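Local coordinates for protein PA1221 (PDB 4DG8) that belongs to the ANL superfamily of AMP-binding enzymes, holds adenosine monophosphate in this model and also carries a phosphopantetheine attachment domain in its sequence, at residues T190-F198 with K337-L345. Sequence-based numbering, arbitrary orientation.
Sequences TRLCLGQSF and KAIAGTAVL
Arg191, near the end of helix 186-193, reaches across the type II turn Ile339-Thr342 to its last residue and illustrates how a single long side chain can tie a helix to a bend between two strands. Its CB faces Gly341 CA, where the lack of a side chain avoids a collision; the turn's backbone angles independently demand glycine. CG is set between the backbone N and the carbonyl carbon (chi1 84°), and the chain bends at chi2 and crosses Ile339 at about a right angle. CD then passes 3.3 Å from Ala340 O, and NE and NH2 both donate to Thr342 OG1, at 2.9 and 3.0 Å. This side-on fork keeps the hydroxyl oxygen close to the guanidinium plane, while Ile339 CD1 sits over the centre of one face. NH2 also donates to Asn314 O and NH1 to Thr315 O, in the loop before strand 319-322, so carbonyl and hydroxyl oxygens probably help to balance the buried charge.

Beyond the helix end, Gln196 grips the same turn with its amide. OE1 takes the N-H of Ala340 on a lone pair in the carbonyl plane (2.9 Å), and NE2 gives to Ala340 O at 3.1 Å and to Arg191 O at 2.8 Å. Together the three bonds fix which way round the amide lies. Ile339 also makes apolar contacts: CG2 meets Phe198 CE2 obliquely at 3.4 Å, and CD1 touches Leu192 CD1.

This is structural packing within the AMP-binding region, the Leu192 side chain lying about 11 Å from the bound AMP. The turn links strand 337-338, the edge of a mixed sheet beside strand 319-322, to strand 342-347, which pairs with strand 361-367 in an antiparallel sheet. Helix 186-193 and the chain following it thus pack where the two sheets meet, with Cys320 of strand 319-322 touching both Phe198 and Ile339.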
ATOM      1  N   THR A 190     -14.072   0.598   3.582  1.00 17.48           N
ATOM      2  CA  THR A 190     -14.963   1.459   4.369  1.00 19.75           C
ATOM      3  C   THR A 190     -14.675   1.307   5.872  1.00 20.27           C
ATOM      4  O   THR A 190     -14.781   2.277   6.617  1.00 21.87           O
ATOM      5  CB  THR A 190     -16.481   1.254   4.063  1.00 20.60           C
ATOM      6  OG1 THR A 190     -16.855  -0.094   4.351  1.00 23.08           O
ATOM      7  CG2 THR A 190     -16.798   1.569   2.584  1.00 18.26           C
ATOM      8  N   ARG A 191     -14.268   0.113   6.309  1.00 19.33           N
ATOM      9  CA  ARG A 191     -13.873  -0.072   7.710  1.00 21.47           C
ATOM     10  C   ARG A 191     -12.596   0.720   7.975  1.00 22.98           C
ATOM     11  O   ARG A 191     -12.463   1.338   9.033  1.00 28.51           O
ATOM     12  CB  ARG A 191     -13.727  -1.553   8.110  1.00 22.32           C
ATOM     13  CG  ARG A 191     -12.352  -2.220   7.787  1.00 21.62           C
ATOM     14  CD  ARG A 191     -11.326  -1.832   8.863  1.00 15.12           C
ATOM     15  NE  ARG A 191     -10.208  -2.764   9.028  1.00 20.68           N
ATOM     16  CZ  ARG A 191      -9.155  -2.835   8.211  1.00 24.68           C
ATOM     17  NH1 ARG A 191      -9.083  -2.066   7.125  1.00 18.91           N
ATOM     18  NH2 ARG A 191      -8.181  -3.698   8.461  1.00 23.03           N
ATOM     19  N   LEU A 192     -11.679   0.726   7.009  1.00 22.64           N
ATOM     20  CA  LEU A 192     -10.462   1.516   7.162  1.00 19.28           C
ATOM     21  C   LEU A 192     -10.770   3.007   7.347  1.00 24.45           C
ATOM     22  O   LEU A 192     -10.160   3.682   8.195  1.00 18.95           O
ATOM     23  CB  LEU A 192      -9.523   1.336   5.939  1.00 17.23           C
ATOM     24  CG  LEU A 192      -8.277   2.252   5.921  1.00 17.61           C
ATOM     25  CD1 LEU A 192      -7.350   1.912   7.095  1.00 19.84           C
ATOM     26  CD2 LEU A 192      -7.527   2.195   4.590  1.00 19.64           C
ATOM     27  N   CYS A 193     -11.681   3.531   6.522  1.00 20.94           N
ATOM     28  CA  CYS A 193     -11.842   4.990   6.428  1.00 25.60           C
ATOM     29  C   CYS A 193     -12.874   5.671   7.333  1.00 27.77           C
ATOM     30  O   CYS A 193     -12.834   6.890   7.493  1.00 28.80           O
ATOM     31  CB  CYS A 193     -12.106   5.395   4.971  1.00 21.54           C
ATOM     32  SG  CYS A 193     -10.842   4.820   3.808  1.00 23.03           S
ATOM     33  N   LEU A 194     -13.770   4.899   7.940  1.00 26.04           N
ATOM     34  CA  LEU A 194     -14.898   5.476   8.669  1.00 27.40           C
ATOM     35  C   LEU A 194     -14.827   5.230  10.183  1.00 31.49           C
ATOM     36  O   LEU A 194     -14.474   4.135  10.630  1.00 32.43           O
ATOM     37  CB  LEU A 194     -16.233   4.920   8.135  1.00 27.10           C
ATOM     38  CG  LEU A 194     -16.636   5.040   6.656  1.00 27.04           C
ATOM     39  CD1 LEU A 194     -18.118   4.656   6.513  1.00 28.63           C
ATOM     40  CD2 LEU A 194     -16.392   6.438   6.087  1.00 29.24           C
ATOM     41  N   GLY A 195     -15.189   6.245  10.967  1.00 32.87           N
ATOM     42  CA  GLY A 195     -15.283   6.107  12.410  1.00 26.42           C
ATOM     43  C   GLY A 195     -13.950   5.911  13.121  1.00 29.91           C
ATOM     44  O   GLY A 195     -13.883   5.335  14.213  1.00 32.68           O
ATOM     45  N   GLN A 196     -12.869   6.396  12.530  1.00 21.96           N
ATOM     46  CA  GLN A 196     -11.569   6.159  13.151  1.00 22.19           C
ATOM     47  C   GLN A 196     -11.063   7.382  13.924  1.00 23.41           C
ATOM     48  O   GLN A 196     -10.981   8.498  13.389  1.00 27.53           O
ATOM     49  CB  GLN A 196     -10.545   5.702  12.100  1.00 25.16           C
ATOM     50  CG  GLN A 196     -10.999   4.497  11.295  1.00 26.52           C
ATOM     51  CD  GLN A 196     -10.766   3.167  12.004  1.00 28.46           C
ATOM     52  OE1 GLN A 196     -10.338   3.114  13.174  1.00 22.24           O
ATOM     53  NE2 GLN A 196     -11.046   2.075  11.290  1.00 21.79           N
ATOM     54  N   SER A 197     -10.731   7.171  15.191  1.00 21.96           N
ATOM     55  CA  SER A 197     -10.152   8.238  16.009  1.00 32.54           C
ATOM     56  C   SER A 197      -8.804   8.774  15.475  1.00 31.53           C
ATOM     57  O   SER A 197      -8.447   9.939  15.718  1.00 30.53           O
ATOM     58  CB  SER A 197     -10.017   7.779  17.467  1.00 36.74           C
ATOM     59  OG  SER A 197      -9.292   6.564  17.542  1.00 41.04           O
ATOM     60  N   PHE A 198      -8.056   7.955  14.738  1.00 26.77           N
ATOM     61  CA  PHE A 198      -6.754   8.422  14.259  1.00 24.70           C
ATOM     62  C   PHE A 198      -6.882   9.320  13.013  1.00 26.66           C
ATOM     63  O   PHE A 198      -5.894   9.880  12.542  1.00 27.18           O
ATOM     64  CB  PHE A 198      -5.776   7.261  14.023  1.00 26.16           C
ATOM     65  CG  PHE A 198      -6.287   6.205  13.066  1.00 25.60           C
ATOM     66  CD1 PHE A 198      -6.122   6.349  11.704  1.00 16.18           C
ATOM     67  CD2 PHE A 198      -6.935   5.073  13.540  1.00 28.33           C
ATOM     68  CE1 PHE A 198      -6.586   5.387  10.826  1.00 21.04           C
ATOM     69  CE2 PHE A 198      -7.403   4.105  12.666  1.00 30.63           C
ATOM     70  CZ  PHE A 198      -7.224   4.262  11.306  1.00 27.31           C
ATOM     71  N   LYS A 337      -3.009  -0.021  18.996  1.00 27.33           N
ATOM     72  CA  LYS A 337      -4.093  -0.993  19.118  1.00 30.60           C
ATOM     73  C   LYS A 337      -4.860  -1.152  17.807  1.00 27.37           C
ATOM     74  O   LYS A 337      -4.681  -0.366  16.877  1.00 34.89           O
ATOM     75  CB  LYS A 337      -5.039  -0.584  20.254  1.00 32.85           C
ATOM     76  CG  LYS A 337      -4.376  -0.542  21.635  1.00 41.60           C
ATOM     77  CD  LYS A 337      -5.305   0.069  22.697  1.00 42.34           C
ATOM     78  CE  LYS A 337      -4.658   0.094  24.083  1.00 50.90           C
ATOM     79  NZ  LYS A 337      -5.492   0.841  25.091  1.00 52.30           N
ATOM     80  N   ALA A 338      -5.711  -2.174  17.744  1.00 29.08           N
ATOM     81  CA  ALA A 338      -6.553  -2.444  16.577  1.00 29.20           C
ATOM     82  C   ALA A 338      -7.372  -1.226  16.130  1.00 26.86           C
ATOM     83  O   ALA A 338      -7.996  -0.549  16.938  1.00 22.71           O
ATOM     84  CB  ALA A 338      -7.502  -3.626  16.871  1.00 22.99           C
ATOM     85  N   ILE A 339      -7.361  -0.940  14.836  1.00 24.04           N
ATOM     86  CA  ILE A 339      -8.234   0.098  14.331  1.00 25.63           C
ATOM     87  C   ILE A 339      -9.649  -0.455  14.344  1.00 25.89           C
ATOM     88  O   ILE A 339      -9.856  -1.676  14.395  1.00 20.87           O
ATOM     89  CB  ILE A 339      -7.841   0.559  12.913  1.00 23.52           C
ATOM     90  CG1 ILE A 339      -8.153  -0.521  11.885  1.00 25.44           C
ATOM     91  CG2 ILE A 339      -6.337   0.919  12.856  1.00 19.84           C
ATOM     92  CD1 ILE A 339      -8.112   0.006  10.449  1.00 19.05           C
ATOM     93  N   ALA A 340     -10.631   0.437  14.323  1.00 27.92           N
ATOM     94  CA  ALA A 340     -12.028   0.004  14.273  1.00 27.15           C
ATOM     95  C   ALA A 340     -12.276  -0.990  13.116  1.00 23.99           C
ATOM     96  O   ALA A 340     -11.743  -0.828  12.017  1.00 30.01           O
ATOM     97  CB  ALA A 340     -12.967   1.221  14.172  1.00 28.41           C
ATOM     98  N   GLY A 341     -13.073  -2.025  13.376  1.00 28.86           N
ATOM     99  CA  GLY A 341     -13.392  -3.023  12.360  1.00 26.27           C
ATOM    100  C   GLY A 341     -12.376  -4.154  12.353  1.00 27.09           C
ATOM    101  O   GLY A 341     -12.553  -5.189  11.705  1.00 22.24           O
ATOM    102  N   THR A 342     -11.307  -3.964  13.110  1.00 26.07           N
ATOM    103  CA  THR A 342     -10.275  -4.979  13.220  1.00 25.98           C
ATOM    104  C   THR A 342     -10.110  -5.431  14.667  1.00 31.78           C
ATOM    105  O   THR A 342     -10.437  -4.692  15.599  1.00 30.52           O
ATOM    106  CB  THR A 342      -8.959  -4.432  12.667  1.00 18.16           C
ATOM    107  OG1 THR A 342      -9.098  -4.282  11.249  1.00 25.62           O
ATOM    108  CG2 THR A 342      -7.787  -5.366  12.979  1.00 21.88           C
ATOM    109  N   ALA A 343      -9.641  -6.659  14.850  1.00 30.27           N
ATOM    110  CA  ALA A 343      -9.189  -7.102  16.164  1.00 29.05           C
ATOM    111  C   ALA A 343      -7.842  -7.806  16.023  1.00 29.98           C
ATOM    112  O   ALA A 343      -7.516  -8.304  14.953  1.00 34.86           O
ATOM    113  CB  ALA A 343     -10.219  -8.042  16.796  1.00 37.19           C
ATOM    114  N   VAL A 344      -7.042  -7.828  17.081  1.00 26.51           N
ATOM    115  CA  VAL A 344      -5.800  -8.593  17.039  1.00 32.57           C
ATOM    116  C   VAL A 344      -5.611  -9.459  18.277  1.00 29.82           C
ATOM    117  O   VAL A 344      -6.116  -9.149  19.346  1.00 30.76           O
ATOM    118  CB  VAL A 344      -4.541  -7.692  16.884  1.00 35.29           C
ATOM    119  CG1 VAL A 344      -4.582  -6.924  15.580  1.00 22.77           C
ATOM    120  CG2 VAL A 344      -4.404  -6.730  18.065  1.00 36.36           C
ATOM    121  N   LEU A 345      -4.899 -10.568  18.109  1.00 34.80           N
ATOM    122  CA  LEU A 345      -4.365 -11.300  19.246  1.00 34.20           C
ATOM    123  C   LEU A 345      -2.876 -11.439  19.013  1.00 38.93           C
ATOM    124  O   LEU A 345      -2.397 -11.303  17.890  1.00 30.46           O
ATOM    125  CB  LEU A 345      -4.973 -12.692  19.356  1.00 37.88           C
ATOM    126  CG  LEU A 345      -6.446 -12.805  19.747  1.00 42.91           C
ATOM    127  CD1 LEU A 345      -6.831 -14.282  19.875  1.00 36.52           C
ATOM    128  CD2 LEU A 345      -6.699 -12.050  21.050  1.00 41.73           C
TER